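Local coordinates for protein glycogen synthase (Cyanobacterium sp. CLg1, PDB 6GNF) that belongs to the starch and glycogen synthase family of two-domain glycosyltransferases and binds ADP and a glycan in the cleft between its domains, at residues E163-T174 against F191-N202; C25-P33 against D42-E50. One frame throughout, in Å; residues are numbered along the deposited sequence.

Contact 1. Residues E163-T174 against F191-N202; sequences ENTIFVCNDWHT and FVNAKTVMLLHN. With AC1 (4,6-dideoxy-4-{[(1S,4R,5S,6S)-4,5,6-trihydroxy-3-(hydroxymethyl)cyclohex-2-en-1-yl]amino}-alpha-D-glucopyranose), chain D; GLC (alpha-D-glucopyranose), chain B; SO4 (sulfate ion), chain H.
Asp171 and His201, at the C-terminal ends of parallel strands 166-170 and 195-200, meet where the bound AC1 lies. The Asp171 carboxylate divides its work: OD2 accepts hydrogen bonds from O2 (2.5 Å) and O3 (2.7 Å) of AC1, while OD1 is gripped by two backbone amides, His201 N and Asn202 N. The amide of Asn202 uses the syn lone pair, whereas that of His201 comes from above the carboxylate plane. With CG beside the backbone N (chi1 -60°), the His201 ring lies between Asn170 and AC1: ND1 is hydrogen-bonded to AC1 O6B at 3.0 Å, and NE2 donates to a lone pair of Asn170 OD1 at 2.8 Å. Asn170 is itself steadied by Val27 O, which its ND2 reaches.

Behind this site run regular backbone bonds, such as Val197 N to Phe167 O (2.8 Å). At the far end the edge of Phe167 points at the face of Phe191, with planes at 82°; Phe191 N, opening a type I turn, donates to the anti side of Glu163 OE1. Asparagine suits position 170 because its amide can accept from the histidine and donate to the neighbouring strand at once. The two imidazole bonds, both near the ring plane, fix its rotation and aim ND1 at O6B of AC1.

Contact 2. Residues C25-P33 against D42-E50; sequences CFVSTEVAP and DVTEGLPEE
The first beta-alpha-beta unit of the N-terminal Rossmann-like domain begins here: strand 23-27 leads through the loop after it into helix 39-54, which packs back on both and carries Asp42 of the ADP pocket and Val43 of the glycan pocket. At the loop, Thr44 OG1 donates to Glu30 O at 2.6 Å, and Ser28 OG donates to the same oxygen at 2.7 Å. The two hydroxyls approach from opposite faces of the carbonyl plane, so this buried acceptor is held between them. Thr44 OG1 sits between its own backbone N and carbonyl carbon (chi1 59°), which turns the hydroxyl to the loop. A beta-branched threonine suits the place: its hydroxyl donates while its methyl CG2 packs on Ser28 OG (3.7 Å).

Further along, Glu45 stretches out with CG anti to the backbone N (chi1 -177°), its methylenes running past Ala32 O. The short alanine side chain lets it lie close alongside, Ala32 CB being 3.2 Å from Glu45 OE1. Its OE2 forms a salt bridge with Lys306. At the strand end of the contact, Phe26 packs against two apolar residues of the helix: Leu47 CD2 touches the ring edge at CZ, 4.0 Å away. Pro48, at a kink in the helix, makes a CH-pi contact, its CG 3.8 Å from the Phe26 ring centroid and 7° off the normal.

Overall arrangement
From the N terminus, strand 23-27 runs into the short loop that contact 2 closes, its segments nine residues apart at their closest ends, bringing helix 39-54 back against the strand. The chain then builds other strands of the sheet before returning as strand 166-170; contact 1 closes after helix 177-186, when strand 195-200 lies alongside. The two closures therefore follow in series, neither nested nor crossed, with centres about 13 Å apart. They are joined by the sheet itself, strand 166-170 lying between strands 23-27 and 195-200: Val27 N, for example, probably bonds to Val168 O. Together they bring the strand-end loops and helix 39-54 to the glycan and ADP pockets.

Contact 1. Residues E163-T174 against F191-N202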
loop_
_atom_site.group_PDB
_atom_site.type_symbol
_atom_site.label_atom_id
_atom_site.label_comp_id
_atom_site.label_asym_id
_atom_site.label_seq_id
_atom_site.Cartn_x
_atom_site.Cartn_y
_atom_site.Cartn_z
ATOM N N GLU A 163 -21.698 11.502 -16.094
ATOM C CA GLU A 163 -22.224 10.199 -15.696
ATOM C C GLU A 163 -21.524 9.003 -16.325
ATOM O O GLU A 163 -21.709 7.893 -15.851
ATOM C CB GLU A 163 -23.727 10.139 -15.967
ATOM C CG GLU A 163 -24.499 11.153 -15.137
ATOM C CD GLU A 163 -26.015 11.024 -15.274
ATOM O OE1 GLU A 163 -26.573 9.923 -15.077
ATOM O OE2 GLU A 163 -26.660 12.036 -15.615
ATOM N N ASN A 164 -20.741 9.215 -17.379
ATOM C CA ASN A 164 -20.022 8.109 -18.015
ATOM C C ASN A 164 -18.671 7.916 -17.378
ATOM O O ASN A 164 -17.630 8.101 -18.023
ATOM C CB ASN A 164 -19.886 8.332 -19.511
ATOM C CG ASN A 164 -21.230 8.287 -20.208
ATOM O OD1 ASN A 164 -22.053 7.413 -19.941
ATOM N ND2 ASN A 164 -21.479 9.259 -21.059
ATOM N N THR A 165 -18.711 7.502 -16.115
ATOM C CA THR A 165 -17.553 7.501 -15.254
ATOM C C THR A 165 -17.246 6.099 -14.756
ATOM O O THR A 165 -18.156 5.332 -14.488
ATOM C CB THR A 165 -17.807 8.437 -14.061
ATOM O OG1 THR A 165 -17.895 9.778 -14.562
ATOM C CG2 THR A 165 -16.691 8.334 -13.024
ATOM N N ILE A 166 -15.956 5.782 -14.668
ATOM C CA ILE A 166 -15.478 4.569 -14.029
ATOM C C ILE A 166 -14.958 4.950 -12.648
ATOM O O ILE A 166 -13.984 5.693 -12.532
ATOM C CB ILE A 166 -14.341 3.919 -14.842
ATOM C CG1 ILE A 166 -14.853 3.486 -16.217
ATOM C CG2 ILE A 166 -13.766 2.710 -14.111
ATOM C CD1 ILE A 166 -13.760 3.099 -17.184
ATOM N N PHE A 167 -15.594 4.425 -11.605
ATOM C CA PHE A 167 -15.125 4.616 -10.242
ATOM C C PHE A 167 -14.126 3.516 -9.882
ATOM O O PHE A 167 -14.470 2.339 -9.899
ATOM C CB PHE A 167 -16.296 4.564 -9.256
ATOM C CG PHE A 167 -17.226 5.744 -9.347
ATOM C CD1 PHE A 167 -16.940 6.925 -8.677
ATOM C CD2 PHE A 167 -18.395 5.671 -10.092
ATOM C CE1 PHE A 167 -17.794 8.009 -8.757
ATOM C CE2 PHE A 167 -19.250 6.748 -10.175
ATOM C CZ PHE A 167 -18.952 7.918 -9.502
ATOM N N VAL A 168 -12.903 3.902 -9.527
ATOM C CA VAL A 168 -11.912 2.951 -9.025
ATOM C C VAL A 168 -11.862 3.042 -7.501
ATOM O O VAL A 168 -11.418 4.045 -6.929
ATOM C CB VAL A 168 -10.519 3.207 -9.624
ATOM C CG1 VAL A 168 -9.524 2.168 -9.130
ATOM C CG2 VAL A 168 -10.577 3.163 -11.144
ATOM N N CYS A 169 -12.397 2.012 -6.853
ATOM C CA CYS A 169 -12.473 1.934 -5.402
ATOM C C CYS A 169 -11.249 1.205 -4.867
ATOM O O CYS A 169 -11.061 0.020 -5.133
ATOM C CB CYS A 169 -13.732 1.175 -5.005
ATOM S SG CYS A 169 -15.202 1.829 -5.835
ATOM N N ASN A 170 -10.437 1.925 -4.103
ATOM C CA ASN A 170 -9.206 1.375 -3.573
ATOM C C ASN A 170 -9.418 0.820 -2.178
ATOM O O ASN A 170 -9.815 1.536 -1.273
ATOM C CB ASN A 170 -8.122 2.450 -3.572
ATOM C CG ASN A 170 -7.697 2.818 -4.971
ATOM O OD1 ASN A 170 -6.842 2.173 -5.564
ATOM N ND2 ASN A 170 -8.316 3.857 -5.525
ATOM N N ASP A 171 -9.221 -0.489 -2.037
ATOM C CA ASP A 171 -9.241 -1.177 -0.752
ATOM C C ASP A 171 -10.589 -1.132 -0.021
ATOM O O ASP A 171 -11.593 -0.616 -0.547
ATOM C CB ASP A 171 -8.104 -0.677 0.153
ATOM C CG ASP A 171 -6.891 -1.628 0.170
ATOM O OD1 ASP A 171 -6.954 -2.798 -0.259
ATOM O OD2 ASP A 171 -5.843 -1.141 0.612
ATOM N N TRP A 172 -10.624 -1.746 1.161
ATOM C CA TRP A 172 -11.879 -1.956 1.865
ATOM C C TRP A 172 -12.601 -0.659 2.233
ATOM O O TRP A 172 -13.824 -0.649 2.321
ATOM C CB TRP A 172 -11.672 -2.824 3.106
ATOM C CG TRP A 172 -10.940 -2.152 4.211
ATOM C CD1 TRP A 172 -9.596 -2.197 4.448
ATOM C CD2 TRP A 172 -11.502 -1.340 5.248
ATOM N NE1 TRP A 172 -9.285 -1.452 5.564
ATOM C CE2 TRP A 172 -10.440 -0.920 6.074
ATOM C CE3 TRP A 172 -12.797 -0.926 5.557
ATOM C CZ2 TRP A 172 -10.639 -0.115 7.192
ATOM C CZ3 TRP A 172 -12.991 -0.119 6.663
ATOM C CH2 TRP A 172 -11.917 0.277 7.468
ATOM N N HIS A 173 -11.852 0.424 2.436
ATOM C CA HIS A 173 -12.429 1.692 2.916
ATOM C C HIS A 173 -13.511 2.233 1.995
ATOM O O HIS A 173 -14.437 2.914 2.444
ATOM C CB HIS A 173 -11.364 2.783 3.061
ATOM C CG HIS A 173 -10.102 2.321 3.716
ATOM N ND1 HIS A 173 -9.002 1.905 2.993
ATOM C CD2 HIS A 173 -9.763 2.213 5.024
ATOM C CE1 HIS A 173 -8.045 1.549 3.831
ATOM N NE2 HIS A 173 -8.482 1.725 5.068
ATOM N N THR A 174 -13.345 1.981 0.702
ATOM C CA THR A 174 -14.243 2.491 -0.319
ATOM C C THR A 174 -15.081 1.381 -0.958
ATOM O O THR A 174 -15.710 1.591 -2.004
ATOM C CB THR A 174 -13.437 3.178 -1.430
ATOM O OG1 THR A 174 -12.593 2.206 -2.070
ATOM C CG2 THR A 174 -12.604 4.310 -0.849
ATOM N N PHE A 191 -26.223 7.762 -13.349
ATOM C CA PHE A 191 -25.034 6.916 -13.486
ATOM C C PHE A 191 -25.371 5.558 -14.088
ATOM O O PHE A 191 -24.728 4.557 -13.768
ATOM C CB PHE A 191 -24.338 6.678 -12.128
ATOM C CG PHE A 191 -23.523 7.842 -11.627
ATOM C CD1 PHE A 191 -22.555 8.432 -12.419
ATOM C CD2 PHE A 191 -23.693 8.309 -10.330
ATOM C CE1 PHE A 191 -21.794 9.488 -11.939
ATOM C CE2 PHE A 191 -22.931 9.360 -9.848
ATOM C CZ PHE A 191 -21.981 9.949 -10.652
ATOM N N VAL A 192 -26.375 5.512 -14.951
ATOM C CA VAL A 192 -26.867 4.231 -15.444
ATOM C C VAL A 192 -25.775 3.451 -16.179
ATOM O O VAL A 192 -25.807 2.229 -16.188
ATOM C CB VAL A 192 -28.129 4.404 -16.325
ATOM C CG1 VAL A 192 -27.791 5.101 -17.632
ATOM C CG2 VAL A 192 -28.783 3.057 -16.598
ATOM N N ASN A 193 -24.835 4.163 -16.801
ATOM C CA ASN A 193 -23.712 3.547 -17.519
ATOM C C ASN A 193 -22.372 3.630 -16.800
ATOM O O ASN A 193 -21.368 3.179 -17.336
ATOM C CB ASN A 193 -23.559 4.174 -18.903
ATOM C CG ASN A 193 -24.765 3.932 -19.778
ATOM O OD1 ASN A 193 -25.397 4.866 -20.255
ATOM N ND2 ASN A 193 -25.102 2.668 -19.976
ATOM N N ALA A 194 -22.354 4.171 -15.587
ATOM C CA ALA A 194 -21.133 4.209 -14.805
ATOM C C ALA A 194 -20.694 2.795 -14.448
ATOM O O ALA A 194 -21.518 1.896 -14.335
ATOM C CB ALA A 194 -21.337 5.028 -13.546
ATOM N N LYS A 195 -19.387 2.613 -14.285
ATOM C CA LYS A 195 -18.808 1.321 -13.918
ATOM C C LYS A 195 -17.995 1.449 -12.636
ATOM O O LYS A 195 -17.487 2.534 -12.321
ATOM C CB LYS A 195 -17.909 0.807 -15.038
ATOM C CG LYS A 195 -18.600 0.664 -16.383
ATOM C CD LYS A 195 -19.661 -0.427 -16.365
ATOM C CE LYS A 195 -20.514 -0.376 -17.621
ATOM N NZ LYS A 195 -21.397 -1.565 -17.711
ATOM N N THR A 196 -17.882 0.350 -11.895
ATOM C CA THR A 196 -17.035 0.335 -10.714
ATOM C C THR A 196 -15.976 -0.741 -10.837
ATOM O O THR A 196 -16.250 -1.854 -11.296
ATOM C CB THR A 196 -17.830 0.082 -9.425
ATOM O OG1 THR A 196 -18.496 -1.171 -9.524
ATOM C CG2 THR A 196 -18.853 1.158 -9.218
ATOM N N VAL A 197 -14.777 -0.396 -10.392
ATOM C CA VAL A 197 -13.676 -1.327 -10.340
ATOM C C VAL A 197 -13.177 -1.368 -8.904
ATOM O O VAL A 197 -12.839 -0.332 -8.336
ATOM C CB VAL A 197 -12.543 -0.898 -11.289
ATOM C CG1 VAL A 197 -11.294 -1.739 -11.067
ATOM C CG2 VAL A 197 -13.003 -1.011 -12.730
ATOM N N MET A 198 -13.112 -2.573 -8.350
ATOM C CA MET A 198 -12.588 -2.789 -7.021
ATOM C C MET A 198 -11.091 -3.047 -7.191
ATOM O O MET A 198 -10.697 -4.032 -7.806
ATOM C CB MET A 198 -13.302 -3.997 -6.405
ATOM C CG MET A 198 -13.261 -4.090 -4.898
ATOM S SD MET A 198 -14.132 -2.708 -4.124
ATOM C CE MET A 198 -12.784 -2.142 -3.077
ATOM N N LEU A 199 -10.262 -2.109 -6.750
ATOM C CA LEU A 199 -8.814 -2.288 -6.806
ATOM C C LEU A 199 -8.309 -2.659 -5.434
ATOM O O LEU A 199 -8.300 -1.840 -4.518
ATOM C CB LEU A 199 -8.112 -1.032 -7.314
ATOM C CG LEU A 199 -6.585 -1.116 -7.459
ATOM C CD1 LEU A 199 -6.166 -2.346 -8.257
ATOM C CD2 LEU A 199 -6.029 0.137 -8.113
ATOM N N LEU A 200 -7.877 -3.910 -5.306
ATOM C CA LEU A 200 -7.452 -4.459 -4.035
ATOM C C LEU A 200 -5.949 -4.293 -3.872
ATOM O O LEU A 200 -5.178 -4.711 -4.744
ATOM C CB LEU A 200 -7.820 -5.942 -3.970
ATOM C CG LEU A 200 -7.251 -6.726 -2.787
ATOM C CD1 LEU A 200 -7.902 -6.276 -1.485
ATOM C CD2 LEU A 200 -7.435 -8.224 -3.005
ATOM N N HIS A 201 -5.536 -3.653 -2.781
ATOM C CA HIS A 201 -4.114 -3.499 -2.469
ATOM C C HIS A 201 -3.645 -4.442 -1.378
ATOM O O HIS A 201 -2.468 -4.738 -1.319
ATOM C CB HIS A 201 -3.799 -2.064 -2.052
ATOM C CG HIS A 201 -4.125 -1.051 -3.100
ATOM N ND1 HIS A 201 -3.168 -0.493 -3.911
ATOM C CD2 HIS A 201 -5.307 -0.500 -3.474
ATOM C CE1 HIS A 201 -3.743 0.356 -4.740
ATOM N NE2 HIS A 201 -5.041 0.378 -4.490
ATOM N N ASN A 202 -4.557 -4.875 -0.507
ATOM C CA ASN A 202 -4.213 -5.739 0.619
ATOM C C ASN A 202 -5.433 -6.457 1.174
ATOM O O ASN A 202 -6.324 -5.811 1.738
ATOM C CB ASN A 202 -3.561 -4.922 1.739
ATOM C CG ASN A 202 -2.733 -5.789 2.692
ATOM O OD1 ASN A 202 -3.112 -6.908 3.049
ATOM N ND2 ASN A 202 -1.599 -5.281 3.092
HETATM C C1 AC1 D . -3.135 0.591 4.095
HETATM O O2 AC1 D . -5.013 -0.318 2.838
HETATM C C2 AC1 D . -3.624 0.059 2.747
HETATM C C4A AC1 D . 1.201 -2.888 -1.948
HETATM C C3 AC1 D . -2.776 -1.117 2.259
HETATM O O3 AC1 D . -3.196 -1.413 0.923
HETATM C C4 AC1 D . -1.265 -0.796 2.311
HETATM N N4A AC1 D . -0.380 -1.889 1.844
HETATM C C5 AC1 D . -0.947 -0.381 3.756
HETATM O O5 AC1 D . -1.712 0.781 4.099
HETATM C C6 AC1 D . 0.518 -0.043 3.976
HETATM C C1B AC1 D . -0.432 -2.527 0.526
HETATM C C2B AC1 D . 0.560 -3.711 0.330
HETATM O O2B AC1 D . 1.247 -4.087 1.519
HETATM C C3B AC1 D . 1.680 -3.496 -0.663
HETATM O O3B AC1 D . 2.266 -4.757 -0.986
HETATM O O4 AC1 D . 2.374 -2.552 -2.696
HETATM C C5B AC1 D . 0.366 -1.662 -1.682
HETATM C C7B AC1 D . -0.316 -1.487 -0.561
HETATM C C6B AC1 D . 0.269 -0.623 -2.754
HETATM O O6B AC1 D . -0.269 -1.269 -3.909
HETATM C C1 GLC B . -5.124 0.106 8.977
HETATM C C2 GLC B . -6.067 0.232 7.770
HETATM C C3 GLC B . -5.409 -0.386 6.539
HETATM C C4 GLC B . -4.051 0.266 6.294
HETATM C C5 GLC B . -3.175 0.056 7.537
HETATM C C6 GLC B . -1.745 0.598 7.396
HETATM O O2 GLC B . -7.309 -0.438 8.013
HETATM O O3 GLC B . -6.237 -0.256 5.384
HETATM O O4 GLC B . -3.481 -0.334 5.125
HETATM O O5 GLC B . -3.831 0.657 8.666
HETATM O O6 GLC B . -1.720 2.019 7.188
HETATM S S SO4 H . -18.637 11.829 -21.956
HETATM O O1 SO4 H . -19.665 11.631 -20.911
HETATM O O2 SO4 H . -18.438 10.551 -22.683
HETATM O O3 SO4 H . -17.354 12.257 -21.346
HETATM O O4 SO4 H . -19.116 12.890 -22.877
HETATM O O HOH W 1 -24.335 6.741 -16.879
HETATM O O HOH W 2 -27.330 7.837 -16.334
HETATM O O HOH W 3 -8.602 -3.782 1.800
#

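Contact 2. Residues C25-P33 against D42-E50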
loop_
_atom_site.group_PDB
_atom_site.type_symbol
_atom_site.label_atom_id
_atom_site.label_comp_id
_atom_site.label_asym_id
_atom_site.label_seq_id
_atom_site.Cartn_x
_atom_site.Cartn_y
_atom_site.Cartn_z
ATOM N N CYS A 25 -12.463 8.067 -11.992
ATOM C CA CYS A 25 -12.523 8.690 -10.679
ATOM C C CYS A 25 -11.990 7.714 -9.627
ATOM O O CYS A 25 -12.639 6.707 -9.339
ATOM C CB CYS A 25 -13.965 9.078 -10.372
ATOM S SG CYS A 25 -14.190 9.852 -8.763
ATOM N N PHE A 26 -10.789 7.985 -9.107
ATOM C CA PHE A 26 -10.158 7.136 -8.082
ATOM C C PHE A 26 -10.636 7.575 -6.718
ATOM O O PHE A 26 -10.615 8.773 -6.405
ATOM C CB PHE A 26 -8.633 7.275 -8.099
ATOM C CG PHE A 26 -7.960 6.465 -9.162
ATOM C CD1 PHE A 26 -8.016 6.855 -10.482
ATOM C CD2 PHE A 26 -7.256 5.318 -8.839
ATOM C CE1 PHE A 26 -7.390 6.110 -11.471
ATOM C CE2 PHE A 26 -6.625 4.568 -9.818
ATOM C CZ PHE A 26 -6.690 4.965 -11.135
ATOM N N VAL A 27 -11.049 6.616 -5.899
ATOM C CA VAL A 27 -11.512 6.930 -4.563
ATOM C C VAL A 27 -10.634 6.171 -3.576
ATOM O O VAL A 27 -10.421 4.974 -3.716
ATOM C CB VAL A 27 -12.998 6.549 -4.391
ATOM C CG1 VAL A 27 -13.550 7.103 -3.088
ATOM C CG2 VAL A 27 -13.816 7.084 -5.560
ATOM N N SER A 28 -10.071 6.884 -2.607
ATOM C CA SER A 28 -9.245 6.244 -1.589
ATOM C C SER A 28 -9.131 7.089 -0.344
ATOM O O SER A 28 -9.496 8.254 -0.336
ATOM C CB SER A 28 -7.834 5.939 -2.123
ATOM O OG SER A 28 -7.075 7.082 -2.360
ATOM N N THR A 29 -8.536 6.503 0.683
ATOM C CA THR A 29 -8.212 7.231 1.908
ATOM C C THR A 29 -6.875 7.956 1.812
ATOM O O THR A 29 -6.595 8.803 2.639
ATOM C CB THR A 29 -8.143 6.270 3.105
ATOM O OG1 THR A 29 -7.359 5.128 2.729
ATOM C CG2 THR A 29 -9.513 5.796 3.461
ATOM N N GLU A 30 -6.047 7.591 0.830
ATOM C CA GLU A 30 -4.685 8.100 0.742
ATOM C C GLU A 30 -4.365 8.559 -0.667
ATOM O O GLU A 30 -4.623 7.832 -1.621
ATOM C CB GLU A 30 -3.687 6.996 1.076
ATOM C CG GLU A 30 -3.541 6.668 2.542
ATOM C CD GLU A 30 -2.533 5.552 2.792
ATOM O OE1 GLU A 30 -1.503 5.453 2.075
ATOM O OE2 GLU A 30 -2.790 4.768 3.728
ATOM N N VAL A 31 -3.740 9.728 -0.780
ATOM C CA VAL A 31 -3.161 10.193 -2.046
ATOM C C VAL A 31 -1.846 10.906 -1.738
ATOM O O VAL A 31 -1.846 11.994 -1.175
ATOM C CB VAL A 31 -4.092 11.180 -2.799
ATOM C CG1 VAL A 31 -3.455 11.598 -4.117
ATOM C CG2 VAL A 31 -5.457 10.566 -3.053
ATOM N N ALA A 32 -0.729 10.286 -2.094
ATOM C CA ALA A 32 0.570 10.911 -1.878
ATOM C C ALA A 32 0.683 12.136 -2.774
ATOM O O ALA A 32 0.095 12.170 -3.848
ATOM C CB ALA A 32 1.700 9.932 -2.187
ATOM N N PRO A 33 1.437 13.159 -2.332
ATOM C CA PRO A 33 2.147 13.266 -1.060
ATOM C C PRO A 33 1.300 13.884 0.060
ATOM O O PRO A 33 1.784 14.107 1.150
ATOM C CB PRO A 33 3.321 14.180 -1.410
ATOM C CG PRO A 33 2.771 15.092 -2.463
ATOM C CD PRO A 33 1.681 14.338 -3.183
ATOM N N ASP A 42 1.082 5.959 -2.832
ATOM C CA ASP A 42 1.969 6.062 -3.987
ATOM C C ASP A 42 1.265 5.652 -5.268
ATOM O O ASP A 42 1.394 6.341 -6.266
ATOM C CB ASP A 42 3.233 5.224 -3.799
ATOM C CG ASP A 42 4.148 5.763 -2.691
ATOM O OD1 ASP A 42 4.249 6.998 -2.482
ATOM O OD2 ASP A 42 4.794 4.931 -2.007
ATOM N N VAL A 43 0.472 4.584 -5.222
ATOM C CA VAL A 43 -0.262 4.132 -6.402
ATOM C C VAL A 43 -1.288 5.185 -6.836
ATOM O O VAL A 43 -1.356 5.537 -8.019
ATOM C CB VAL A 43 -0.974 2.789 -6.157
ATOM C CG1 VAL A 43 -1.843 2.426 -7.351
ATOM C CG2 VAL A 43 0.042 1.677 -5.870
ATOM N N THR A 44 -2.047 5.721 -5.888
ATOM C CA THR A 44 -3.074 6.718 -6.227
ATOM C C THR A 44 -2.476 8.075 -6.631
ATOM O O THR A 44 -3.178 8.935 -7.180
ATOM C CB THR A 44 -4.118 6.903 -5.103
ATOM O OG1 THR A 44 -3.472 7.315 -3.904
ATOM C CG2 THR A 44 -4.793 5.603 -4.823
ATOM N N GLU A 45 -1.177 8.253 -6.406
ATOM C CA GLU A 45 -0.462 9.380 -6.988
ATOM C C GLU A 45 -0.015 9.050 -8.409
ATOM O O GLU A 45 -0.342 9.778 -9.336
ATOM C CB GLU A 45 0.755 9.750 -6.141
ATOM C CG GLU A 45 1.498 10.973 -6.667
ATOM C CD GLU A 45 2.814 11.253 -5.959
ATOM O OE1 GLU A 45 3.157 10.542 -5.002
ATOM O OE2 GLU A 45 3.511 12.201 -6.353
ATOM N N GLY A 46 0.736 7.960 -8.559
ATOM C CA GLY A 46 1.425 7.647 -9.806
ATOM C C GLY A 46 0.578 7.162 -10.962
ATOM O O GLY A 46 0.765 7.588 -12.097
ATOM N N LEU A 47 -0.346 6.255 -10.679
ATOM C CA LEU A 47 -1.177 5.674 -11.735
ATOM C C LEU A 47 -2.108 6.727 -12.357
ATOM O O LEU A 47 -2.154 6.848 -13.581
ATOM C CB LEU A 47 -1.930 4.434 -11.219
ATOM C CG LEU A 47 -2.967 3.776 -12.136
ATOM C CD1 LEU A 47 -2.399 3.468 -13.517
ATOM C CD2 LEU A 47 -3.517 2.510 -11.488
ATOM N N PRO A 48 -2.815 7.519 -11.532
ATOM C CA PRO A 48 -3.637 8.585 -12.128
ATOM C C PRO A 48 -2.853 9.598 -12.951
ATOM O O PRO A 48 -3.349 10.048 -13.985
ATOM C CB PRO A 48 -4.268 9.255 -10.903
ATOM C CG PRO A 48 -4.397 8.133 -9.936
ATOM C CD PRO A 48 -3.096 7.387 -10.093
ATOM N N GLU A 49 -1.644 9.949 -12.512
ATOM C CA GLU A 49 -0.800 10.872 -13.271
ATOM C C GLU A 49 -0.430 10.300 -14.632
ATOM O O GLU A 49 -0.427 11.016 -15.622
ATOM C CB GLU A 49 0.454 11.269 -12.481
ATOM C CG GLU A 49 0.156 12.286 -11.386
ATOM C CD GLU A 49 1.353 12.702 -10.543
ATOM O OE1 GLU A 49 1.122 13.374 -9.512
ATOM O OE2 GLU A 49 2.501 12.319 -10.848
ATOM N N GLU A 50 -0.164 8.998 -14.688
ATOM C CA GLU A 50 0.188 8.346 -15.955
ATOM C C GLU A 50 -1.032 8.291 -16.871
ATOM O O GLU A 50 -0.931 8.529 -18.062
ATOM C CB GLU A 50 0.739 6.937 -15.707
ATOM C CG GLU A 50 1.125 6.171 -16.970
ATOM C CD GLU A 50 2.271 6.806 -17.751
ATOM O OE1 GLU A 50 3.038 7.595 -17.153
ATOM O OE2 GLU A 50 2.403 6.522 -18.973
#